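Local coordinates for L-ribulose 3-epimerase (Mesorhizobium loti, PDB 3VYL), which catalyses the epimerization of ketoses at the C3 position, with high efficiency on L-ribulose, and holds a manganese ion in its TIM barrel, at residues A[188-191]-A[192-195]; A[21-24]-A[25-29]; A[85-88]-A[89-93]; A[248-251]-A[252-256]. All coordinates share one frame; numbering follows the deposited sequence.

Contact 1. Residues A[188-191]-A[192-195]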
loop_
_atom_site.group_PDB
_atom_site.type_symbol
_atom_site.label_atom_id
_atom_site.label_comp_id
_atom_site.label_asym_id
_atom_site.label_seq_id
_atom_site.Cartn_x
_atom_site.Cartn_y
_atom_site.Cartn_z
ATOM N N GLU A 188 4.006 -14.027 -7.950
ATOM C CA GLU A 188 3.792 -14.353 -6.539
ATOM C C GLU A 188 2.444 -13.843 -5.988
ATOM O O GLU A 188 1.861 -12.875 -6.495
ATOM C CB GLU A 188 4.959 -13.869 -5.665
ATOM C CG GLU A 188 6.355 -14.255 -6.144
ATOM C CD GLU A 188 6.725 -15.719 -5.919
ATOM O OE1 GLU A 188 5.970 -16.451 -5.234
ATOM O OE2 GLU A 188 7.796 -16.143 -6.430
ATOM N N ALA A 189 1.944 -14.532 -4.964
ATOM C CA ALA A 189 0.697 -14.168 -4.297
ATOM C C ALA A 189 0.961 -12.901 -3.520
ATOM O O ALA A 189 0.120 -12.006 -3.462
ATOM C CB ALA A 189 0.246 -15.282 -3.355
ATOM N N ASP A 190 2.142 -12.846 -2.914
ATOM C CA ASP A 190 2.585 -11.678 -2.195
ATOM C C ASP A 190 4.097 -11.689 -2.219
ATOM O O ASP A 190 4.723 -12.676 -1.816
ATOM C CB ASP A 190 2.062 -11.698 -0.762
ATOM C CG ASP A 190 2.333 -10.400 -0.027
ATOM O OD1 ASP A 190 1.509 -9.455 -0.129
ATOM O OD2 ASP A 190 3.374 -10.328 0.657
ATOM N N VAL A 191 4.689 -10.601 -2.709
ATOM C CA VAL A 191 6.147 -10.539 -2.828
ATOM C C VAL A 191 6.841 -10.795 -1.482
ATOM O O VAL A 191 7.719 -11.645 -1.406
ATOM C CB VAL A 191 6.650 -9.230 -3.484
ATOM C CG1 VAL A 191 8.127 -9.356 -3.830
ATOM C CG2 VAL A 191 5.857 -8.932 -4.749
ATOM N N GLY A 192 6.434 -10.082 -0.433
ATOM C CA GLY A 192 6.985 -10.278 0.912
ATOM C C GLY A 192 6.772 -11.690 1.445
ATOM O O GLY A 192 7.699 -12.324 1.990
ATOM N N LEU A 193 5.556 -12.202 1.270
ATOM C CA LEU A 193 5.255 -13.555 1.710
ATOM C C LEU A 193 6.163 -14.562 1.040
ATOM O O LEU A 193 6.686 -15.456 1.703
ATOM C CB LEU A 193 3.794 -13.904 1.465
ATOM C CG LEU A 193 2.894 -13.808 2.694
ATOM C CD1 LEU A 193 3.377 -12.762 3.683
ATOM C CD2 LEU A 193 1.444 -13.563 2.296
ATOM N N ALA A 194 6.369 -14.395 -0.265
ATOM C CA ALA A 194 7.198 -15.306 -1.039
ATOM C C ALA A 194 8.669 -15.239 -0.611
ATOM O O ALA A 194 9.335 -16.282 -0.493
ATOM C CB ALA A 194 7.041 -15.033 -2.522
ATOM N N ILE A 195 9.167 -14.029 -0.365
ATOM C CA ILE A 195 10.496 -13.879 0.214
ATOM C C ILE A 195 10.600 -14.635 1.559
ATOM O O ILE A 195 11.535 -15.419 1.765
ATOM C CB ILE A 195 10.901 -12.396 0.386
ATOM C CG1 ILE A 195 11.189 -11.763 -0.980
ATOM C CG2 ILE A 195 12.132 -12.274 1.290
ATOM C CD1 ILE A 195 11.089 -10.248 -1.018
#

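Contact 2. Residues A[21-24]-A[25-29]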
loop_
_atom_site.group_PDB
_atom_site.type_symbol
_atom_site.label_atom_id
_atom_site.label_comp_id
_atom_site.label_asym_id
_atom_site.label_seq_id
_atom_site.Cartn_x
_atom_site.Cartn_y
_atom_site.Cartn_z
ATOM N N GLU A 21 35.382 -1.291 -19.921
ATOM C CA GLU A 21 36.065 -0.333 -19.080
ATOM C C GLU A 21 35.073 0.728 -18.604
ATOM O O GLU A 21 34.994 1.033 -17.411
ATOM C CB GLU A 21 37.143 0.348 -19.912
ATOM C CG GLU A 21 38.549 0.173 -19.396
ATOM C CD GLU A 21 39.322 1.478 -19.417
ATOM O OE1 GLU A 21 40.367 1.550 -20.103
ATOM O OE2 GLU A 21 38.872 2.438 -18.747
ATOM N N ARG A 22 34.332 1.296 -19.554
ATOM C CA ARG A 22 33.301 2.289 -19.260
ATOM C C ARG A 22 32.238 1.761 -18.285
ATOM O O ARG A 22 31.900 2.431 -17.306
ATOM C CB ARG A 22 32.652 2.778 -20.553
ATOM C CG ARG A 22 33.183 4.118 -21.014
ATOM C CD ARG A 22 32.191 5.229 -20.719
ATOM N NE ARG A 22 32.847 6.396 -20.130
ATOM C CZ ARG A 22 32.264 7.577 -19.929
ATOM N NH1 ARG A 22 31.001 7.784 -20.286
ATOM N NH2 ARG A 22 32.954 8.558 -19.373
ATOM N N THR A 23 31.731 0.561 -18.555
ATOM C CA THR A 23 30.756 -0.083 -17.687
ATOM C C THR A 23 31.223 -0.013 -16.226
ATOM O O THR A 23 30.503 0.475 -15.353
ATOM C CB THR A 23 30.496 -1.527 -18.157
ATOM O OG1 THR A 23 29.952 -1.489 -19.477
ATOM C CG2 THR A 23 29.507 -2.234 -17.271
ATOM N N LEU A 24 32.451 -0.460 -15.990
ATOM C CA LEU A 24 33.077 -0.445 -14.671
ATOM C C LEU A 24 33.176 0.948 -14.042
ATOM O O LEU A 24 32.781 1.139 -12.902
ATOM C CB LEU A 24 34.458 -1.105 -14.749
ATOM C CG LEU A 24 34.566 -2.631 -14.588
ATOM C CD1 LEU A 24 33.298 -3.383 -14.980
ATOM C CD2 LEU A 24 35.778 -3.176 -15.335
ATOM N N ALA A 25 33.695 1.922 -14.776
ATOM C CA ALA A 25 33.845 3.275 -14.233
ATOM C C ALA A 25 32.490 3.924 -13.937
ATOM O O ALA A 25 32.358 4.719 -12.987
ATOM C CB ALA A 25 34.663 4.151 -15.177
ATOM N N ASN A 26 31.494 3.599 -14.761
ATOM C CA ASN A 26 30.143 4.091 -14.549
ATOM C C ASN A 26 29.539 3.467 -13.297
ATOM O O ASN A 26 28.990 4.180 -12.461
ATOM C CB ASN A 26 29.271 3.863 -15.786
ATOM C CG ASN A 26 29.596 4.829 -16.911
ATOM O OD1 ASN A 26 30.675 5.421 -16.941
ATOM N ND2 ASN A 26 28.663 4.997 -17.841
ATOM N N THR A 27 29.683 2.149 -13.156
ATOM C CA THR A 27 29.303 1.436 -11.944
ATOM C C THR A 27 29.814 2.131 -10.671
ATOM O O THR A 27 29.033 2.405 -9.750
ATOM C CB THR A 27 29.811 -0.017 -11.972
ATOM O OG1 THR A 27 29.291 -0.687 -13.126
ATOM C CG2 THR A 27 29.373 -0.764 -10.735
ATOM N N ARG A 28 31.114 2.422 -10.627
ATOM C CA ARG A 28 31.711 3.080 -9.473
ATOM C C ARG A 28 31.210 4.511 -9.245
ATOM O O ARG A 28 30.930 4.886 -8.105
ATOM C CB ARG A 28 33.239 3.067 -9.570
ATOM C CG ARG A 28 33.896 1.768 -9.127
ATOM C CD ARG A 28 34.090 1.694 -7.614
ATOM N NE ARG A 28 34.948 2.761 -7.084
ATOM C CZ ARG A 28 35.330 2.869 -5.810
ATOM N NH1 ARG A 28 34.943 1.970 -4.906
ATOM N NH2 ARG A 28 36.108 3.879 -5.437
ATOM N N ASP A 29 31.090 5.305 -10.309
ATOM C CA ASP A 29 30.586 6.676 -10.173
ATOM C C ASP A 29 29.159 6.730 -9.643
ATOM O O ASP A 29 28.773 7.688 -8.973
ATOM C CB ASP A 29 30.670 7.426 -11.501
ATOM C CG ASP A 29 32.098 7.737 -11.903
ATOM O OD1 ASP A 29 32.291 8.677 -12.699
ATOM O OD2 ASP A 29 33.027 7.040 -11.426
#

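Contact 3. Residues A[85-88]-A[89-93]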
loop_
_atom_site.group_PDB
_atom_site.type_symbol
_atom_site.label_atom_id
_atom_site.label_comp_id
_atom_site.label_asym_id
_atom_site.label_seq_id
_atom_site.Cartn_x
_atom_site.Cartn_y
_atom_site.Cartn_z
ATOM N N VAL A 85 24.168 -28.004 -20.978
ATOM C CA VAL A 85 25.230 -28.339 -20.027
ATOM C C VAL A 85 26.561 -27.695 -20.429
ATOM O O VAL A 85 27.264 -27.147 -19.578
ATOM C CB VAL A 85 25.381 -29.865 -19.840
ATOM C CG1 VAL A 85 26.532 -30.190 -18.910
ATOM C CG2 VAL A 85 24.095 -30.468 -19.298
ATOM N N GLU A 86 26.898 -27.728 -21.716
ATOM C CA GLU A 86 28.165 -27.137 -22.158
ATOM C C GLU A 86 28.193 -25.611 -22.028
ATOM O O GLU A 86 29.253 -25.034 -21.754
ATOM C CB GLU A 86 28.551 -27.598 -23.577
ATOM C CG GLU A 86 29.939 -27.145 -24.066
ATOM C CD GLU A 86 31.109 -27.594 -23.179
ATOM O OE1 GLU A 86 30.987 -28.604 -22.435
ATOM O OE2 GLU A 86 32.174 -26.934 -23.239
ATOM N N ILE A 87 27.043 -24.961 -22.218
ATOM C CA ILE A 87 26.947 -23.515 -21.984
ATOM C C ILE A 87 27.099 -23.224 -20.486
ATOM O O ILE A 87 27.799 -22.282 -20.095
ATOM C CB ILE A 87 25.639 -22.902 -22.534
ATOM C CG1 ILE A 87 25.684 -22.847 -24.067
ATOM C CG2 ILE A 87 25.426 -21.494 -21.976
ATOM C CD1 ILE A 87 24.326 -22.835 -24.729
ATOM N N LEU A 88 26.452 -24.051 -19.663
ATOM C CA LEU A 88 26.557 -23.954 -18.209
ATOM C C LEU A 88 28.002 -24.076 -17.716
ATOM O O LEU A 88 28.487 -23.207 -16.970
ATOM C CB LEU A 88 25.662 -25.006 -17.547
ATOM C CG LEU A 88 24.290 -24.622 -16.977
ATOM C CD1 LEU A 88 23.679 -23.390 -17.626
ATOM C CD2 LEU A 88 23.347 -25.808 -17.079
ATOM N N ASN A 89 28.684 -25.140 -18.155
ATOM C CA ASN A 89 30.074 -25.413 -17.771
ATOM C C ASN A 89 31.018 -24.273 -18.146
ATOM O O ASN A 89 31.933 -23.929 -17.387
ATOM C CB ASN A 89 30.568 -26.723 -18.387
ATOM C CG ASN A 89 29.993 -27.953 -17.704
ATOM O OD1 ASN A 89 29.812 -27.987 -16.485
ATOM N ND2 ASN A 89 29.721 -28.984 -18.492
ATOM N N GLN A 90 30.778 -23.679 -19.311
ATOM C CA GLN A 90 31.601 -22.577 -19.784
ATOM C C GLN A 90 31.374 -21.329 -18.934
ATOM O O GLN A 90 32.324 -20.663 -18.530
ATOM C CB GLN A 90 31.311 -22.308 -21.259
ATOM C CG GLN A 90 32.483 -21.715 -22.028
ATOM C CD GLN A 90 32.231 -21.656 -23.527
ATOM O OE1 GLN A 90 31.395 -22.395 -24.062
ATOM N NE2 GLN A 90 32.953 -20.773 -24.215
ATOM N N THR A 91 30.109 -21.039 -18.643
ATOM C CA THR A 91 29.724 -19.891 -17.815
ATOM C C THR A 91 30.335 -19.953 -16.412
ATOM O O THR A 91 30.721 -18.927 -15.842
ATOM C CB THR A 91 28.185 -19.772 -17.710
ATOM O OG1 THR A 91 27.609 -19.863 -19.020
ATOM C CG2 THR A 91 27.773 -18.440 -17.069
ATOM N N ILE A 92 30.407 -21.166 -15.866
ATOM C CA ILE A 92 31.038 -21.396 -14.569
ATOM C C ILE A 92 32.516 -20.989 -14.616
ATOM O O ILE A 92 32.953 -20.119 -13.845
ATOM C CB ILE A 92 30.871 -22.853 -14.114
ATOM C CG1 ILE A 92 29.398 -23.134 -13.804
ATOM C CG2 ILE A 92 31.747 -23.132 -12.904
ATOM C CD1 ILE A 92 29.084 -24.582 -13.496
ATOM N N ALA A 93 33.264 -21.588 -15.543
ATOM C CA ALA A 93 34.679 -21.270 -15.733
ATOM C C ALA A 93 34.906 -19.778 -15.984
ATOM O O ALA A 93 35.897 -19.204 -15.512
ATOM C CB ALA A 93 35.276 -22.107 -16.855
#

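Contact 4. Residues A[248-251]-A[252-256]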
loop_
_atom_site.group_PDB
_atom_site.type_symbol
_atom_site.label_atom_id
_atom_site.label_comp_id
_atom_site.label_asym_id
_atom_site.label_seq_id
_atom_site.Cartn_x
_atom_site.Cartn_y
_atom_site.Cartn_z
ATOM N N VAL A 248 20.588 -2.521 -25.192
ATOM C CA VAL A 248 20.721 -3.958 -25.291
ATOM C C VAL A 248 20.697 -4.477 -26.710
ATOM O O VAL A 248 20.332 -3.787 -27.620
ATOM C CB VAL A 248 19.768 -4.732 -24.363
ATOM C CG1 VAL A 248 19.986 -4.315 -22.937
ATOM C CG2 VAL A 248 18.323 -4.550 -24.757
ATOM N N ASP A 249 21.169 -5.689 -26.891
ATOM C CA ASP A 249 21.193 -6.313 -28.183
ATOM C C ASP A 249 19.881 -6.939 -28.545
ATOM O O ASP A 249 19.178 -7.434 -27.709
ATOM C CB ASP A 249 22.228 -7.385 -28.190
ATOM C CG ASP A 249 21.718 -8.599 -27.630
ATOM O OD1 ASP A 249 22.160 -8.968 -26.539
ATOM O OD2 ASP A 249 20.813 -9.155 -28.260
ATOM N N GLU A 250 19.587 -6.949 -29.826
ATOM C CA GLU A 250 18.253 -7.303 -30.305
ATOM C C GLU A 250 17.674 -8.611 -29.782
ATOM O O GLU A 250 16.457 -8.759 -29.755
ATOM C CB GLU A 250 18.216 -7.289 -31.831
ATOM C CG GLU A 250 17.872 -5.928 -32.411
ATOM C CD GLU A 250 18.067 -5.872 -33.916
ATOM O OE1 GLU A 250 19.211 -6.098 -34.374
ATOM O OE2 GLU A 250 17.079 -5.598 -34.639
ATOM N N ASN A 251 18.525 -9.548 -29.373
ATOM C CA ASN A 251 18.054 -10.806 -28.777
ATOM C C ASN A 251 17.278 -10.582 -27.469
ATOM O O ASN A 251 16.193 -11.143 -27.266
ATOM C CB ASN A 251 19.232 -11.770 -28.551
ATOM C CG ASN A 251 18.819 -13.075 -27.868
ATOM O OD1 ASN A 251 18.132 -13.918 -28.460
ATOM N ND2 ASN A 251 19.261 -13.256 -26.624
ATOM N N LEU A 252 17.839 -9.749 -26.595
ATOM C CA LEU A 252 17.257 -9.500 -25.282
ATOM C C LEU A 252 16.062 -8.545 -25.334
ATOM O O LEU A 252 15.047 -8.772 -24.661
ATOM C CB LEU A 252 18.326 -8.971 -24.324
ATOM C CG LEU A 252 17.971 -8.980 -22.839
ATOM C CD1 LEU A 252 17.931 -10.404 -22.299
ATOM C CD2 LEU A 252 18.977 -8.135 -22.078
ATOM N N SER A 253 16.199 -7.475 -26.117
ATOM C CA SER A 253 15.101 -6.551 -26.393
ATOM C C SER A 253 13.861 -7.297 -26.837
ATOM O O SER A 253 12.754 -6.967 -26.415
ATOM C CB SER A 253 15.489 -5.536 -27.473
ATOM O OG SER A 253 15.850 -4.290 -26.902
ATOM N N LYS A 254 14.052 -8.310 -27.680
ATOM C CA LYS A 254 12.932 -9.074 -28.207
ATOM C C LYS A 254 12.369 -10.115 -27.221
ATOM O O LYS A 254 11.149 -10.249 -27.104
ATOM C CB LYS A 254 13.284 -9.693 -29.562
ATOM C CG LYS A 254 13.523 -8.664 -30.669
ATOM C CD LYS A 254 13.783 -9.341 -32.010
ATOM C CE LYS A 254 14.754 -8.557 -32.892
ATOM N NZ LYS A 254 14.353 -7.146 -33.172
ATOM N N LYS A 255 13.239 -10.825 -26.503
ATOM C CA LYS A 255 12.786 -11.818 -25.518
ATOM C C LYS A 255 12.119 -11.187 -24.291
ATOM O O LYS A 255 11.223 -11.774 -23.687
ATOM C CB LYS A 255 13.942 -12.706 -25.057
ATOM C CG LYS A 255 14.060 -14.026 -25.780
ATOM C CD LYS A 255 15.252 -14.800 -25.239
ATOM C CE LYS A 255 15.559 -16.026 -26.091
ATOM N NZ LYS A 255 16.671 -16.855 -25.529
ATOM N N THR A 256 12.573 -10.009 -23.893
ATOM C CA THR A 256 11.985 -9.356 -22.733
ATOM C C THR A 256 11.030 -8.240 -23.167
ATOM O O THR A 256 10.561 -7.463 -22.334
ATOM C CB THR A 256 13.054 -8.824 -21.771
ATOM O OG1 THR A 256 13.834 -7.838 -22.444
ATOM C CG2 THR A 256 13.955 -9.943 -21.325
HETATM O O HOH W 1 17.713 -3.454 -28.641
#

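Contact 1. Residues A[188-191]-A[192-195]
Asp-190 meets Leu-193 at the start of helix 191-197 as an N-cap: its OD2 accepts from Leu-193 N at 2.9 Å, with an N-H...O angle of 159°, through the lone pair turned away from OD1. With CG anti to the backbone N (chi1 -172°), the carboxylate reaches forward to the amides of the first turn, while the carbonyl of the same residue takes Ala-194 N (Asp-190 O to Ala-194 N, 2.8 Å). One residue thus serves two amides of the helix end.

The buried, closely packed part lies around Ala-194 and Ile-195. The methyl of Ala-194 points toward Glu-188, whose bent chain (chi2 -75°) runs past it from CB to the carboxylate; Glu-188 OE2 is held elsewhere, by Ala-160 N. Val-191 CG1 meets Ile-195 CD1 at 4.2 Å, and both side chains rest on Ile-225 of helix 222-231.

The Asp-190 and Leu-193 side is the partly exposed one. Here the leucine crosses the aspartate at a slant, Leu-193 CD2 being 3.6 Å from Asp-190 CB, and also packs on Val-291 of a neighbouring subunit. Lys-287 of that same subunit makes a long, weak ion pair with Asp-190 OD1.

The amide N-H groups of the helix start and this distant lysine would both be expected to favour the charged form of the Asp-190 carboxylate.

Contact 2. Residues A[21-24]-A[25-29]
Thr-27 lies one turn beyond Thr-23 on helix 17-30, the crossover helix that links strands 4-7 and 34-37 of the TIM barrel in a beta-alpha-beta unit.

Among the hydrogen bonds, the backbone set is the regular i to i+4 pattern, as in Asn-26 N to Arg-22 O at 2.8 Å. Thr-23 O is gripped twice. Thr-27 N reaches it at 2.9 Å in a nearly straight bond, and the Thr-27 OG1 hydroxyl donates to Thr-23 O at 2.8 Å from above the carbonyl plane, 43° out of it. The torsion explains this second bond: with chi1 at -58° OG1 stands beside its own backbone N and so leans back along the helix. A valine here would probably leave Thr-23 O with the backbone amide as its one donor from Thr-27, and the buried hydroxyl's place would be taken by a methyl. Thr-23 uses its own hydroxyl one turn earlier, on Glu-19 O.

Apolar contacts turn the same flank to the barrel. Thr-23 and Thr-27 touch Trp-11 and Ile-35, while Leu-24 packs on Phe-37 and on Leu-50 and Leu-57 of helix 47-57.

Of the charged and polar ends, Glu-21 makes a salt bridge to Arg-53 of helix 47-57, while Arg-22 is exposed. Its chain, bent at chi2 and chi3, crosses Asn-26 with the guanidinium and amide planes 68° apart; Asn-26 OD1 sits 3.8 Å above one guanidinium face, toward its rim, and 4.0 Å from Arg-22 NE.

Contact 3. Residues A[85-88]-A[89-93]
Ile-87 O receives two donors from Thr-91, and they arrive from opposite faces of the carbonyl plane: Thr-91 N at 3.0 Å, and Thr-91 OG1, which donates to Ile-87 O at 2.7 Å. With chi1 at -49° the hydroxyl lies beside its own amide, which brings it over the preceding turn; Thr-91 OG1 also lies 4.0 Å from Ile-87 CG2. An alanine here is likely to leave Ile-87 O held by the amide alone.

A second pair lies elsewhere round the helix. Val-85 and Asn-89 run side by side in the same direction, Val-85 CG1 against Asn-89 ND2 at 3.4 Å, while the backbone joins them through Asn-89 N and Val-85 O at 2.8 Å.

Both pairs belong to helix 78-98, the beta-alpha-beta crossover from strand 60-66 to strand 102-104 in the TIM barrel. Its threonine flank faces the barrel wall: Thr-91 touches Ile-63 and Ile-65, and Ile-87 touches Ile-65 and, in the loop beyond the strand, Pro-68. Leu-88 and Ile-92 turn to helix 120-139, meeting there on Val-133, and Asn-89 reaches Thr-136 of that same helix.

Contact 4. Residues A[248-251]-A[252-256]
The chi1 of Asp-249, 83°, sets its CG between the backbone N and the carbonyl carbon and so turns the carboxylate forward to Asn-251 and Leu-252. Asp-249 is thereby the N-cap of helix 250-255, a short helix that follows strand 238-240 of the TIM barrel. Its OD2 accepts from Asn-251 N at 2.6 Å, met nearly end-on to the C-O bond, and only weakly from Leu-252 N at 3.5 Å. The carbonyl shares the work: Leu-252 N also reaches Asp-249 O at 2.9 Å, though bent, with an N-H...O angle of 136°.

Beside the cap, the side chains of Val-248 and Leu-252 cross at a slant, Val-248 CG1 meeting Leu-252 CD2 at 4.0 Å, and both rest on Phe-9. The Leu-252 side chain is about 9 Å from the manganese ion, so this packing lies near the metal site without being part of it. A water bridges the other flank, accepting from Ser-253 OG and donating to Val-248 O.

On the outer side, Glu-250 and Lys-254 lie alongside each other and point the same way. The lysine bends at chi3 and chi4, yet the resulting salt bridge is weak, with Lys-254 NZ 3.5 Å from Glu-250 OE2; Lys-254 also packs on Val-115 of a neighbouring subunit.

At the far end, Thr-256 OG1 donates to Leu-252 O at 2.7 Å, from the face of that carbonyl opposite to Thr-256 N.

Contacts 2 and 3 are close counterparts: each lies within a crossover helix of the barrel, and in each a threonine hydroxyl doubles the backbone bond to a carbonyl on the flank facing a strand. The same doubling recurs in contact 4, at the helix's far end. What sets contacts 1 and 4 apart is the aspartate N-cap that opens a short helix; in contact 1 the carboxylate takes the third amide on, in contact 4 chiefly the second. Contact 1 is the most buried and touches two neighbouring subunits, whereas contact 4 is only partly buried and touches one. Contacts 3 and 4 come nearest, about 10 Å between closest atoms; contacts 1 and 2 lie on opposite sides of the chain's centre.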